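Local structure of hypothetic aldehyde deformylating oxygenase (Sulfolobus tokodaii, 5V4T) at residues Glu111-Thr116 with Asn196-Leu201; Phe106-Glu111 with Arg147-Gly152; Gln10-Gly15 with Glu185-Ser190. The protein binds iron within a ferritin-like helical bundle and probably acts as an oxidoreductase, consistent with an aldehyde deformylating oxygenase. All blocks are in the same frame, centred on the assembly; numbering follows the deposited sequence.

Interaction 1 of 3, residues Glu111-Thr116 with Asn196-Leu201; sequences EGVLAT and NLMEEL. With FE (Fe (III) ion), chain C.
Val113, Leu114 and Thr116 of helix 98-128 pack on Met198 and Leu201 of helix 191-211 in an apolar seam between two nearly antiparallel helices. Over these short segments the axes run 159° apart and approach to 9.3 Å. The apolar contacts fall into two groups. In the first, the methionine methyl is shared: Met198 CE lies 3.9 Å from Val113 CG1 and 3.8 Å from Leu114 CD2. The methionine and valine side chains meet at about a right angle. A bend at the end of the methionine (chi3 83°) brings CE to both partners. In the second group Leu201 points at the other helix, and its CD1 meets the methyl of Thr116 tip to tip, with CD1 and CG2 3.7 Å apart. The same Leu201 CD1 is 3.9 Å from Val113 O, so the leucine also packs on backbone.

The polar part is carried elsewhere along helix 191-211. Arg205, about one turn beyond Leu201, donates a hydrogen bond from NE to Gly112 O and a weak one from NH2 to Thr116 OG1. This helix thus holds the 111-116 turn both by apolar packing and by a charged side chain. That turn is a wider pi-type one spanning 111-115, a departure from regular alpha geometry that begins at the metal ligand Glu111 itself.

The metal contact is made by Glu111, whose side chain does not touch 196-201. Glu111 OE2 binds the iron at 1.9 Å, water 1 lies 2.1 Å from FE, and Glu57, Glu145 and His148 complete the protein ligands. The chemistry is therefore divided: in this ferritin-like protein helix 98-128 packs on helix 191-211 by methyl groups and supplies the iron with a carboxylate from the same turn.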
loop_
_atom_site.group_PDB
_atom_site.type_symbol
_atom_site.label_atom_id
_atom_site.label_comp_id
_atom_site.label_asym_id
_atom_site.label_seq_id
_atom_site.Cartn_x
_atom_site.Cartn_y
_atom_site.Cartn_z
ATOM N N GLU A 111 -0.219 4.718 -1.361
ATOM C CA GLU A 111 -0.220 4.952 0.071
ATOM C C GLU A 111 -1.502 5.586 0.557
ATOM O O GLU A 111 -2.010 5.197 1.603
ATOM C CB GLU A 111 1.008 5.763 0.486
ATOM C CG GLU A 111 2.329 5.110 0.079
ATOM C CD GLU A 111 3.567 5.909 0.508
ATOM O OE1 GLU A 111 3.639 7.102 0.183
ATOM O OE2 GLU A 111 4.514 5.366 1.156
ATOM N N GLY A 112 -2.049 6.565 -0.149
ATOM C CA GLY A 112 -3.131 7.373 0.371
ATOM C C GLY A 112 -4.511 6.861 0.062
ATOM O O GLY A 112 -5.468 7.372 0.635
ATOM N N VAL A 113 -4.624 5.871 -0.814
ATOM C CA VAL A 113 -5.939 5.237 -1.064
ATOM C C VAL A 113 -5.873 3.725 -0.799
ATOM O O VAL A 113 -6.522 3.253 0.163
ATOM C CB VAL A 113 -6.404 5.514 -2.487
ATOM C CG1 VAL A 113 -7.738 4.804 -2.666
ATOM C CG2 VAL A 113 -6.573 6.992 -2.695
ATOM N N LEU A 114 -5.082 2.988 -1.543
ATOM C CA LEU A 114 -5.030 1.527 -1.427
ATOM C C LEU A 114 -4.528 1.096 -0.077
ATOM O O LEU A 114 -5.178 0.290 0.576
ATOM C CB LEU A 114 -4.169 0.915 -2.516
ATOM C CG LEU A 114 -4.844 0.959 -3.849
ATOM C CD1 LEU A 114 -3.761 0.764 -4.867
ATOM C CD2 LEU A 114 -5.873 -0.203 -3.869
ATOM N N ALA A 115 -3.382 1.601 0.337
ATOM C CA ALA A 115 -2.792 1.172 1.630
ATOM C C ALA A 115 -3.691 1.558 2.769
ATOM O O ALA A 115 -3.810 0.804 3.741
ATOM C CB ALA A 115 -1.388 1.714 1.847
ATOM N N THR A 116 -4.329 2.743 2.707
ATOM C CA THR A 116 -5.229 3.193 3.723
ATOM C C THR A 116 -6.349 2.174 3.966
ATOM O O THR A 116 -6.636 1.786 5.115
ATOM C CB THR A 116 -5.811 4.607 3.383
ATOM O OG1 THR A 116 -4.720 5.524 3.176
ATOM C CG2 THR A 116 -6.724 5.067 4.485
ATOM N N ASN A 196 -16.683 2.550 -1.774
ATOM C CA ASN A 196 -17.181 3.846 -1.303
ATOM C C ASN A 196 -16.165 4.593 -0.468
ATOM O O ASN A 196 -16.040 5.800 -0.617
ATOM C CB ASN A 196 -18.520 3.758 -0.543
ATOM C CG ASN A 196 -19.636 3.153 -1.376
ATOM O OD1 ASN A 196 -19.587 3.111 -2.602
ATOM N ND2 ASN A 196 -20.617 2.633 -0.691
ATOM N N LEU A 197 -15.489 3.899 0.440
ATOM C CA LEU A 197 -14.419 4.510 1.200
ATOM C C LEU A 197 -13.301 5.001 0.295
ATOM O O LEU A 197 -12.825 6.122 0.488
ATOM C CB LEU A 197 -13.897 3.506 2.230
ATOM C CG LEU A 197 -12.595 3.950 2.875
ATOM C CD1 LEU A 197 -12.725 5.221 3.691
ATOM C CD2 LEU A 197 -12.206 2.812 3.754
ATOM N N MET A 198 -12.916 4.207 -0.704
ATOM C CA MET A 198 -11.890 4.645 -1.629
ATOM C C MET A 198 -12.264 5.933 -2.301
ATOM O O MET A 198 -11.400 6.792 -2.509
ATOM C CB MET A 198 -11.522 3.559 -2.629
ATOM C CG MET A 198 -10.869 2.358 -1.988
ATOM S SD MET A 198 -10.789 0.994 -3.167
ATOM C CE MET A 198 -9.325 1.476 -4.011
ATOM N N GLU A 199 -13.551 6.092 -2.688
ATOM C CA GLU A 199 -13.968 7.321 -3.333
ATOM C C GLU A 199 -13.824 8.501 -2.430
ATOM O O GLU A 199 -13.461 9.564 -2.858
ATOM C CB GLU A 199 -15.424 7.145 -3.775
ATOM C CG GLU A 199 -15.574 6.119 -4.856
ATOM C CD GLU A 199 -15.369 6.715 -6.279
ATOM O OE1 GLU A 199 -14.978 7.911 -6.463
ATOM O OE2 GLU A 199 -15.711 5.972 -7.208
ATOM N N GLU A 200 -14.133 8.338 -1.134
ATOM C CA GLU A 200 -13.988 9.411 -0.196
ATOM C C GLU A 200 -12.511 9.773 0.030
ATOM O O GLU A 200 -12.133 10.909 0.153
ATOM C CB GLU A 200 -14.674 9.085 1.096
ATOM C CG GLU A 200 -16.164 8.845 0.866
ATOM C CD GLU A 200 -17.180 10.027 0.764
ATOM O OE1 GLU A 200 -16.877 11.266 0.421
ATOM O OE2 GLU A 200 -18.382 9.592 1.049
ATOM N N LEU A 201 -11.662 8.762 0.093
ATOM C CA LEU A 201 -10.213 9.006 0.182
ATOM C C LEU A 201 -9.630 9.741 -1.029
ATOM O O LEU A 201 -8.813 10.618 -0.888
ATOM C CB LEU A 201 -9.499 7.696 0.396
ATOM C CG LEU A 201 -9.767 6.977 1.720
ATOM C CD1 LEU A 201 -9.234 5.544 1.749
ATOM C CD2 LEU A 201 -9.170 7.748 2.874
HETATM FE FE FE C . 4.696 4.126 2.627
HETATM O O HOH W 1 4.007 2.445 1.635
#

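Interaction 2 of 3, residues Phe106-Glu111 with Arg147-Gly152; sequences FHMITE and RHVSFG. With FE (Fe (III) ion), chain C.
Glu111 and His148 meet at the iron, and the glutamate can be followed outward from its backbone. Its CB packs on Val149, 3.9 Å from CG2. CG lies beside the backbone N (chi1 -57°), from where the chain extends toward the metal. At CD the carboxylate passes beside His148 CB, which OE1 approaches to 3.4 Å. The tip, OE2, is the iron ligand; it stands 3.0 Å from His148 ND1, which binds FE at 2.2 Å. Both are metal ligands, so this closeness is a shared coordination edge and not a hydrogen bond. OE2 lies at the edge of the imidazole, near its plane, and the carboxylate and ring planes are 33° apart. Glu56 accepts a hydrogen bond from His148 NE2; together with the ND1-iron bond, this second-shell link probably limits the ring's rotation.

Farther along, the carbonyl O of His148 lies at the edge of the His107 ring, in its plane, 3.3 Å from CD2, while His107 CG is 3.6 Å from Gly152 CA; a side chain at Gly152 would run into His107. The NE2 of His107 pairs with Gln53 OE1. Met108 CE approaches Val149 O to 3.4 Å. Two helices of the bundle thus present a carboxylate and an imidazole to one iron, and their buried packing is consistent with holding this ligand pair within coordination distance.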
loop_
_atom_site.group_PDB
_atom_site.type_symbol
_atom_site.label_atom_id
_atom_site.label_comp_id
_atom_site.label_asym_id
_atom_site.label_seq_id
_atom_site.Cartn_x
_atom_site.Cartn_y
_atom_site.Cartn_z
ATOM N N PHE A 106 2.305 6.666 -6.357
ATOM C CA PHE A 106 2.704 5.977 -5.117
ATOM C C PHE A 106 2.149 6.703 -3.911
ATOM O O PHE A 106 1.213 6.160 -3.230
ATOM C CB PHE A 106 4.219 5.835 -4.990
ATOM C CG PHE A 106 4.588 4.918 -3.865
ATOM C CD1 PHE A 106 4.375 3.541 -3.962
ATOM C CD2 PHE A 106 5.128 5.425 -2.706
ATOM C CE1 PHE A 106 4.644 2.707 -2.899
ATOM C CE2 PHE A 106 5.422 4.577 -1.642
ATOM C CZ PHE A 106 5.171 3.222 -1.739
ATOM N N HIS A 107 2.571 7.929 -3.616
ATOM C CA HIS A 107 2.107 8.504 -2.374
ATOM C C HIS A 107 0.593 8.658 -2.311
ATOM O O HIS A 107 -0.032 8.424 -1.278
ATOM C CB HIS A 107 2.825 9.792 -2.067
ATOM C CG HIS A 107 4.317 9.633 -2.006
ATOM N ND1 HIS A 107 5.114 9.403 -3.111
ATOM C CD2 HIS A 107 5.147 9.597 -0.942
ATOM C CE1 HIS A 107 6.372 9.276 -2.737
ATOM N NE2 HIS A 107 6.421 9.405 -1.420
ATOM N N MET A 108 -0.005 9.232 -3.357
ATOM C CA MET A 108 -1.447 9.488 -3.295
ATOM C C MET A 108 -2.280 8.236 -3.482
ATOM O O MET A 108 -3.104 7.969 -2.646
ATOM C CB MET A 108 -1.884 10.544 -4.356
ATOM C CG MET A 108 -1.227 11.903 -4.173
ATOM S SD MET A 108 -1.581 12.763 -2.625
ATOM C CE MET A 108 -0.043 12.503 -1.712
ATOM N N ILE A 109 -2.079 7.503 -4.565
ATOM C CA ILE A 109 -2.956 6.390 -4.876
ATOM C C ILE A 109 -2.568 5.151 -4.037
ATOM O O ILE A 109 -3.396 4.442 -3.512
ATOM C CB ILE A 109 -2.973 6.101 -6.398
ATOM C CG1 ILE A 109 -3.786 7.147 -7.169
ATOM C CG2 ILE A 109 -3.407 4.687 -6.728
ATOM C CD1 ILE A 109 -5.294 7.057 -6.970
ATOM N N THR A 110 -1.294 4.844 -4.013
ATOM C CA THR A 110 -0.878 3.573 -3.386
ATOM C C THR A 110 -0.897 3.712 -1.896
ATOM O O THR A 110 -1.525 2.894 -1.214
ATOM C CB THR A 110 0.494 3.090 -3.887
ATOM O OG1 THR A 110 0.462 2.994 -5.320
ATOM C CG2 THR A 110 0.865 1.752 -3.323
ATOM N N GLU A 111 -0.219 4.718 -1.361
ATOM C CA GLU A 111 -0.220 4.952 0.071
ATOM C C GLU A 111 -1.502 5.586 0.557
ATOM O O GLU A 111 -2.010 5.197 1.603
ATOM C CB GLU A 111 1.008 5.763 0.486
ATOM C CG GLU A 111 2.329 5.110 0.079
ATOM C CD GLU A 111 3.567 5.909 0.508
ATOM O OE1 GLU A 111 3.639 7.102 0.183
ATOM O OE2 GLU A 111 4.514 5.366 1.156
ATOM N N ARG A 147 2.616 10.044 7.465
ATOM C CA ARG A 147 3.719 10.933 7.114
ATOM C C ARG A 147 4.166 10.753 5.705
ATOM O O ARG A 147 4.545 11.730 5.032
ATOM C CB ARG A 147 4.879 10.701 8.057
ATOM C CG ARG A 147 4.720 11.166 9.487
ATOM C CD ARG A 147 6.090 11.127 10.221
ATOM N NE ARG A 147 6.782 9.823 10.177
ATOM C CZ ARG A 147 6.590 8.796 11.017
ATOM N NH1 ARG A 147 5.700 8.849 11.975
ATOM N NH2 ARG A 147 7.274 7.683 10.867
ATOM N N HIS A 148 4.096 9.536 5.183
ATOM C CA HIS A 148 4.426 9.281 3.784
ATOM C C HIS A 148 3.512 10.082 2.849
ATOM O O HIS A 148 3.941 10.709 1.899
ATOM C CB HIS A 148 4.402 7.817 3.419
ATOM C CG HIS A 148 5.462 7.007 4.125
ATOM N ND1 HIS A 148 5.671 5.669 3.897
ATOM C CD2 HIS A 148 6.330 7.368 5.107
ATOM C CE1 HIS A 148 6.660 5.247 4.661
ATOM N NE2 HIS A 148 7.070 6.252 5.416
ATOM N N VAL A 149 2.231 10.030 3.111
ATOM C CA VAL A 149 1.293 10.761 2.303
ATOM C C VAL A 149 1.483 12.268 2.369
ATOM O O VAL A 149 1.485 12.934 1.322
ATOM C CB VAL A 149 -0.145 10.342 2.718
ATOM C CG1 VAL A 149 -1.157 11.257 2.030
ATOM C CG2 VAL A 149 -0.386 8.910 2.344
ATOM N N SER A 150 1.741 12.804 3.559
ATOM C CA SER A 150 2.041 14.242 3.770
ATOM C C SER A 150 3.274 14.625 3.018
ATOM O O SER A 150 3.305 15.656 2.319
ATOM C CB SER A 150 2.281 14.587 5.253
ATOM O OG SER A 150 1.112 14.343 5.924
ATOM N N PHE A 151 4.282 13.754 3.066
ATOM C CA PHE A 151 5.486 14.010 2.282
ATOM C C PHE A 151 5.196 14.061 0.794
ATOM O O PHE A 151 5.676 14.966 0.091
ATOM C CB PHE A 151 6.551 12.954 2.589
ATOM C CG PHE A 151 7.798 13.107 1.775
ATOM C CD1 PHE A 151 8.570 14.248 1.856
ATOM C CD2 PHE A 151 8.213 12.080 0.998
ATOM C CE1 PHE A 151 9.723 14.365 1.034
ATOM C CE2 PHE A 151 9.321 12.197 0.167
ATOM C CZ PHE A 151 10.055 13.342 0.201
ATOM N N GLY A 152 4.381 13.124 0.293
ATOM C CA GLY A 152 4.062 13.120 -1.096
ATOM C C GLY A 152 3.400 14.416 -1.508
ATOM O O GLY A 152 3.683 14.918 -2.610
HETATM FE FE FE C . 4.696 4.126 2.627
HETATM O O HOH W 1 4.007 2.445 1.635
#

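Interaction 3 of 3, residues Gln10-Gly15 with Glu185-Ser190; sequences QEIREG and EPLGYS
Leu187 drives its branch end into helix 10-23, where the packing is tight. Its CD2 is 3.7 Å from Ile12 CA and 3.8 Å from Ile12 CD1, so the leucine meets both the backbone and the side-chain end of the isoleucine. The same methyl lies 3.9 Å from Gly15 CA. Because Gly15 has no side chain, the methyl can come this close; a CB there would clash with it. With CG beside the backbone N (chi1 -51°), Leu187 turns toward the helix, although its CB does not point straight at it. This leucine closes a 3-10 segment, 185-187, and is followed by Gly188 at positive phi (98°). The chain then reaches Ser190, the N-cap of helix 191-211, where OG accepts from Glu193 N. The contact therefore joins the first helix to the turn leading into the last one. Replacing Leu187 by an alanine would probably open a gap beside Ile12 and Gly15 and cost this seam most of its apolar grip. On the solvent side Glu11, which is exposed, runs across Pro186 at about a right angle. Its OE1 is 3.8 Å from Pro186 CB, a van der Waals contact at the exposed rim in which segment 185-190 does not grip the carboxylate.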
loop_
_atom_site.group_PDB
_atom_site.type_symbol
_atom_site.label_atom_id
_atom_site.label_comp_id
_atom_site.label_asym_id
_atom_site.label_seq_id
_atom_site.Cartn_x
_atom_site.Cartn_y
_atom_site.Cartn_z
ATOM N N GLN A 10 -9.228 -20.390 9.476
ATOM C CA GLN A 10 -8.468 -20.442 8.266
ATOM C C GLN A 10 -8.810 -19.343 7.262
ATOM O O GLN A 10 -7.917 -18.761 6.681
ATOM C CB GLN A 10 -8.654 -21.822 7.627
ATOM C CG GLN A 10 -7.799 -21.952 6.398
ATOM C CD GLN A 10 -7.937 -23.318 5.785
ATOM O OE1 GLN A 10 -7.509 -24.301 6.373
ATOM N NE2 GLN A 10 -8.560 -23.390 4.626
ATOM N N GLU A 11 -10.078 -19.078 7.031
ATOM C CA GLU A 11 -10.475 -18.019 6.055
ATOM C C GLU A 11 -9.965 -16.619 6.460
ATOM O O GLU A 11 -9.640 -15.763 5.624
ATOM C CB GLU A 11 -12.006 -17.969 5.927
ATOM C CG GLU A 11 -12.629 -19.051 5.053
ATOM C CD GLU A 11 -14.106 -18.752 4.694
ATOM O OE1 GLU A 11 -14.850 -18.176 5.526
ATOM O OE2 GLU A 11 -14.534 -19.084 3.566
ATOM N N ILE A 12 -9.873 -16.440 7.767
ATOM C CA ILE A 12 -9.352 -15.178 8.340
ATOM C C ILE A 12 -7.862 -15.110 8.119
ATOM O O ILE A 12 -7.327 -14.130 7.611
ATOM C CB ILE A 12 -9.677 -15.105 9.805
ATOM C CG1 ILE A 12 -11.193 -15.183 10.024
ATOM C CG2 ILE A 12 -9.066 -13.819 10.386
ATOM C CD1 ILE A 12 -11.973 -14.032 9.451
ATOM N N ARG A 13 -7.133 -16.177 8.430
ATOM C CA ARG A 13 -5.730 -16.209 8.062
ATOM C C ARG A 13 -5.473 -16.021 6.584
ATOM O O ARG A 13 -4.513 -15.313 6.194
ATOM C CB ARG A 13 -5.032 -17.487 8.537
ATOM C CG ARG A 13 -4.858 -17.578 10.030
ATOM C CD ARG A 13 -4.095 -18.841 10.429
ATOM N NE ARG A 13 -5.080 -19.868 10.639
ATOM C CZ ARG A 13 -5.163 -21.009 9.963
ATOM N NH1 ARG A 13 -4.292 -21.317 9.023
ATOM N NH2 ARG A 13 -6.133 -21.848 10.273
ATOM N N GLU A 14 -6.296 -16.648 5.727
ATOM C CA GLU A 14 -6.103 -16.502 4.297
ATOM C C GLU A 14 -6.269 -15.066 3.830
ATOM O O GLU A 14 -5.524 -14.589 2.970
ATOM C CB GLU A 14 -7.082 -17.369 3.502
ATOM C CG GLU A 14 -6.559 -18.810 3.527
ATOM C CD GLU A 14 -7.548 -19.819 2.964
ATOM O OE1 GLU A 14 -8.696 -19.442 2.611
ATOM O OE2 GLU A 14 -7.151 -21.004 2.931
ATOM N N GLY A 15 -7.259 -14.407 4.410
ATOM C CA GLY A 15 -7.528 -13.017 4.068
ATOM C C GLY A 15 -6.436 -12.079 4.540
ATOM O O GLY A 15 -6.047 -11.115 3.826
ATOM N N GLU A 185 -14.081 -10.715 1.314
ATOM C CA GLU A 185 -15.428 -10.929 1.819
ATOM C C GLU A 185 -15.518 -11.883 3.003
ATOM O O GLU A 185 -16.295 -11.639 3.908
ATOM C CB GLU A 185 -16.383 -11.380 0.708
ATOM C CG GLU A 185 -16.717 -10.279 -0.259
ATOM C CD GLU A 185 -17.753 -10.722 -1.284
ATOM O OE1 GLU A 185 -17.744 -11.912 -1.721
ATOM O OE2 GLU A 185 -18.563 -9.861 -1.648
ATOM N N PRO A 186 -14.705 -12.940 3.033
ATOM C CA PRO A 186 -14.732 -13.778 4.251
ATOM C C PRO A 186 -14.279 -13.105 5.543
ATOM O O PRO A 186 -14.545 -13.606 6.643
ATOM C CB PRO A 186 -13.807 -14.939 3.888
ATOM C CG PRO A 186 -13.933 -15.004 2.404
ATOM C CD PRO A 186 -13.926 -13.556 1.981
ATOM N N LEU A 187 -13.570 -11.985 5.438
ATOM C CA LEU A 187 -13.264 -11.207 6.615
ATOM C C LEU A 187 -14.450 -10.363 7.086
ATOM O O LEU A 187 -14.336 -9.692 8.102
ATOM C CB LEU A 187 -12.062 -10.306 6.362
ATOM C CG LEU A 187 -10.782 -10.932 5.793
ATOM C CD1 LEU A 187 -9.629 -9.957 5.670
ATOM C CD2 LEU A 187 -10.349 -12.113 6.610
ATOM N N GLY A 188 -15.572 -10.394 6.360
ATOM C CA GLY A 188 -16.789 -9.708 6.806
ATOM C C GLY A 188 -17.005 -8.323 6.166
ATOM O O GLY A 188 -17.963 -7.647 6.487
ATOM N N TYR A 189 -16.190 -7.960 5.196
ATOM C CA TYR A 189 -16.255 -6.641 4.529
ATOM C C TYR A 189 -17.083 -6.715 3.264
ATOM O O TYR A 189 -17.112 -7.734 2.599
ATOM C CB TYR A 189 -14.869 -6.150 4.166
ATOM C CG TYR A 189 -14.089 -5.850 5.407
ATOM C CD1 TYR A 189 -14.146 -4.592 5.987
ATOM C CD2 TYR A 189 -13.348 -6.820 6.055
ATOM C CE1 TYR A 189 -13.510 -4.311 7.173
ATOM C CE2 TYR A 189 -12.701 -6.537 7.260
ATOM C CZ TYR A 189 -12.772 -5.285 7.792
ATOM O OH TYR A 189 -12.127 -5.034 9.004
ATOM N N SER A 190 -17.763 -5.609 3.001
ATOM C CA SER A 190 -18.475 -5.385 1.758
ATOM C C SER A 190 -17.549 -4.716 0.751
ATOM O O SER A 190 -17.039 -3.646 1.069
ATOM C CB SER A 190 -19.613 -4.453 2.013
ATOM O OG SER A 190 -20.063 -3.869 0.816
#

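In the fold
Interactions 1 and 2 share Glu111 and adjoin along helix 98-128, with centres 11 Å apart. Two probable backbone hydrogen bonds connect them, Ala115 N to Thr110 O at 2.7 Å and Leu114 N to Ile109 O at 3.0 Å, and Gly112 CA packs 3.7 Å from Val149 CG2. Both touch the iron: interaction 2 supplies Glu111 and His148, interaction 1 backs the glutamate's helix with helix 191-211. Interaction 3 lies away from the metal site, its centre about 19 Å from that of interaction 1 and 27 Å from that of interaction 2, on the opposite side of the chain's centre from the latter. Its segment 185-190 leads directly into the helix that interaction 1 uses.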